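Local coordinates for putative acyl-CoA dehydrogenase (Burkholderia xenovorans, PDB 5JSC), which belongs to the acyl-CoA dehydrogenase family and binds flavin-adenine dinucleotide as a four-chain assembly of largely helical subunits, at residues Ile86-Cys92 / Ala322-Gln327. Numbering follows the deposited sequence.
Sequences IDTRAVC and AWLRDQ. With SO4 (sulfate ion), chain R; SO4 (sulfate ion), chain Q.
With CG turned away from its own carbonyl carbon (chi1 -70°), Asp326 carries its carboxylate to the first turn of helix 88-101, while Arg89, bent about its CG-CD bond (chi3 -74°), folds its guanidinium round to meet it. Each carboxylate oxygen accepts two bonds from the protein. OD1 of Asp326 receives Thr88 N on its syn lone pair at 2.9 Å, and Thr88 OG1 donates to it at 2.7 Å from above the carboxylate plane; a water bridges this OD1 and Ile86 O. OD2 of Asp326 accepts Arg89 N at 3.0 Å on the syn side and, through its anti lone pair, Arg89 NE at 2.8 Å in a salt bridge. These four bonds should fix the carboxylate's rotation. OD1 of Asp87, the N-cap residue, accepts from Ala90 N and lies 3.2 Å from OD2 of Asp326, a repulsion the surrounding donors probably offset; its OD2 forms a salt bridge with Arg29 and a hydrogen bond with His30. Arg325 arrives extended, its NH1 donating almost straight to Thr88 OG1 (2.9 Å, 166°) in the guanidinium plane, with a weak bond to Ile86 O. One sulfate, probably from the crystallisation liquor, joins Arg89 NH1 and NH2 to Gln327 NE2. Alongside, Ala322 CB packs on Arg89 CG at 3.7 Å. A carboxylate just past the C-terminal end of helix 298-325 thus binds first-turn N-H groups of helix 88-101, tying together the N-terminal and C-terminal helical domains of the acyl-CoA dehydrogenase fold.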
# COMPACT_ATOMS: atom_id res chain seq x y z
N ILE C 86 31.95 8.81 -18.24
CA ILE C 86 31.35 7.52 -17.95
C ILE C 86 29.94 7.53 -18.54
O ILE C 86 29.13 8.39 -18.19
CB ILE C 86 31.33 7.22 -16.44
CG1 ILE C 86 32.78 6.99 -15.96
CG2 ILE C 86 30.43 6.02 -16.14
CD1 ILE C 86 32.94 7.01 -14.46
N ASP C 87 29.68 6.60 -19.46
CA ASP C 87 28.38 6.44 -20.12
C ASP C 87 27.44 5.77 -19.12
O ASP C 87 27.49 4.55 -18.93
CB ASP C 87 28.56 5.62 -21.40
CG ASP C 87 27.29 5.47 -22.22
OD1 ASP C 87 26.17 5.63 -21.69
OD2 ASP C 87 27.42 5.17 -23.43
N THR C 88 26.59 6.58 -18.47
CA THR C 88 25.70 6.06 -17.43
C THR C 88 24.71 5.06 -18.00
O THR C 88 24.41 4.05 -17.37
CB THR C 88 24.92 7.21 -16.77
OG1 THR C 88 25.77 8.36 -16.63
CG2 THR C 88 24.44 6.79 -15.39
N ARG C 89 24.20 5.33 -19.20
CA ARG C 89 23.27 4.38 -19.82
C ARG C 89 23.94 3.03 -20.05
O ARG C 89 23.34 1.97 -19.83
CB ARG C 89 22.74 4.95 -21.13
CG ARG C 89 21.77 6.12 -20.91
CD ARG C 89 21.48 6.89 -22.18
NE ARG C 89 22.62 7.71 -22.56
CZ ARG C 89 22.68 8.46 -23.66
NH1 ARG C 89 21.66 8.47 -24.50
NH2 ARG C 89 23.76 9.18 -23.91
N ALA C 90 25.20 3.05 -20.49
CA ALA C 90 25.93 1.80 -20.69
C ALA C 90 26.14 1.06 -19.38
O ALA C 90 25.88 -0.15 -19.29
CB ALA C 90 27.26 2.07 -21.39
N VAL C 91 26.62 1.76 -18.34
CA VAL C 91 26.84 1.09 -17.05
C VAL C 91 25.53 0.49 -16.53
O VAL C 91 25.51 -0.64 -16.02
CB VAL C 91 27.45 2.07 -16.02
CG1 VAL C 91 27.48 1.41 -14.64
CG2 VAL C 91 28.86 2.47 -16.45
N CYS C 92 24.43 1.22 -16.70
CA CYS C 92 23.13 0.71 -16.25
C CYS C 92 22.71 -0.52 -17.04
O CYS C 92 22.23 -1.50 -16.45
CB CYS C 92 22.08 1.82 -16.35
SG CYS C 92 22.26 3.05 -15.04
N ALA C 322 19.79 8.10 -16.17
CA ALA C 322 21.05 7.84 -16.87
C ALA C 322 21.19 8.73 -18.10
O ALA C 322 22.26 9.31 -18.33
CB ALA C 322 21.14 6.36 -17.26
N TRP C 323 20.11 8.88 -18.87
CA TRP C 323 20.14 9.79 -20.01
C TRP C 323 20.46 11.21 -19.57
O TRP C 323 21.28 11.91 -20.20
CB TRP C 323 18.79 9.73 -20.75
CG TRP C 323 18.62 10.84 -21.74
CD1 TRP C 323 19.03 10.86 -23.05
CD2 TRP C 323 18.03 12.12 -21.49
NE1 TRP C 323 18.71 12.06 -23.63
CE2 TRP C 323 18.10 12.86 -22.70
CE3 TRP C 323 17.43 12.71 -20.37
CZ2 TRP C 323 17.60 14.16 -22.81
CZ3 TRP C 323 16.94 14.01 -20.49
CH2 TRP C 323 17.02 14.71 -21.70
N LEU C 324 19.84 11.67 -18.48
CA LEU C 324 20.05 13.04 -18.02
C LEU C 324 21.50 13.26 -17.58
O LEU C 324 22.11 14.28 -17.93
CB LEU C 324 19.08 13.35 -16.88
CG LEU C 324 19.15 14.77 -16.31
CD1 LEU C 324 19.01 15.82 -17.42
CD2 LEU C 324 18.06 14.94 -15.24
N ARG C 325 22.07 12.32 -16.82
CA ARG C 325 23.47 12.46 -16.43
C ARG C 325 24.36 12.48 -17.66
O ARG C 325 25.37 13.21 -17.70
CB ARG C 325 23.88 11.33 -15.49
CG ARG C 325 25.22 11.61 -14.84
CD ARG C 325 25.85 10.43 -14.09
NE ARG C 325 27.23 10.80 -13.82
CZ ARG C 325 28.28 10.44 -14.55
NH1 ARG C 325 28.15 9.63 -15.58
NH2 ARG C 325 29.48 10.88 -14.22
N ASP C 326 23.99 11.72 -18.70
CA ASP C 326 24.76 11.68 -19.94
C ASP C 326 24.58 12.92 -20.80
O ASP C 326 25.22 13.02 -21.86
CB ASP C 326 24.38 10.42 -20.73
CG ASP C 326 24.90 9.15 -20.07
OD1 ASP C 326 25.80 9.24 -19.19
OD2 ASP C 326 24.43 8.05 -20.42
N GLN C 327 23.72 13.86 -20.39
CA GLN C 327 23.70 15.19 -20.99
C GLN C 327 24.66 16.13 -20.28
O GLN C 327 24.78 17.31 -20.68
CB GLN C 327 22.28 15.78 -20.95
CG GLN C 327 21.20 14.86 -21.49
CD GLN C 327 21.52 14.36 -22.88
OE1 GLN C 327 21.60 15.14 -23.84
NE2 GLN C 327 21.70 13.05 -23.00
S SO4 R . 31.45 12.01 -16.19
O1 SO4 R . 30.44 12.71 -16.98
O2 SO4 R . 32.77 12.50 -16.58
O3 SO4 R . 31.22 12.30 -14.77
O4 SO4 R . 31.36 10.58 -16.44
S SO4 Q . 22.86 11.34 -26.60
O1 SO4 Q . 22.89 11.99 -27.91
O2 SO4 Q . 24.16 10.72 -26.34
O3 SO4 Q . 22.58 12.33 -25.57
O4 SO4 Q . 21.81 10.32 -26.59
O HOH W 1 28.14 10.73 -19.05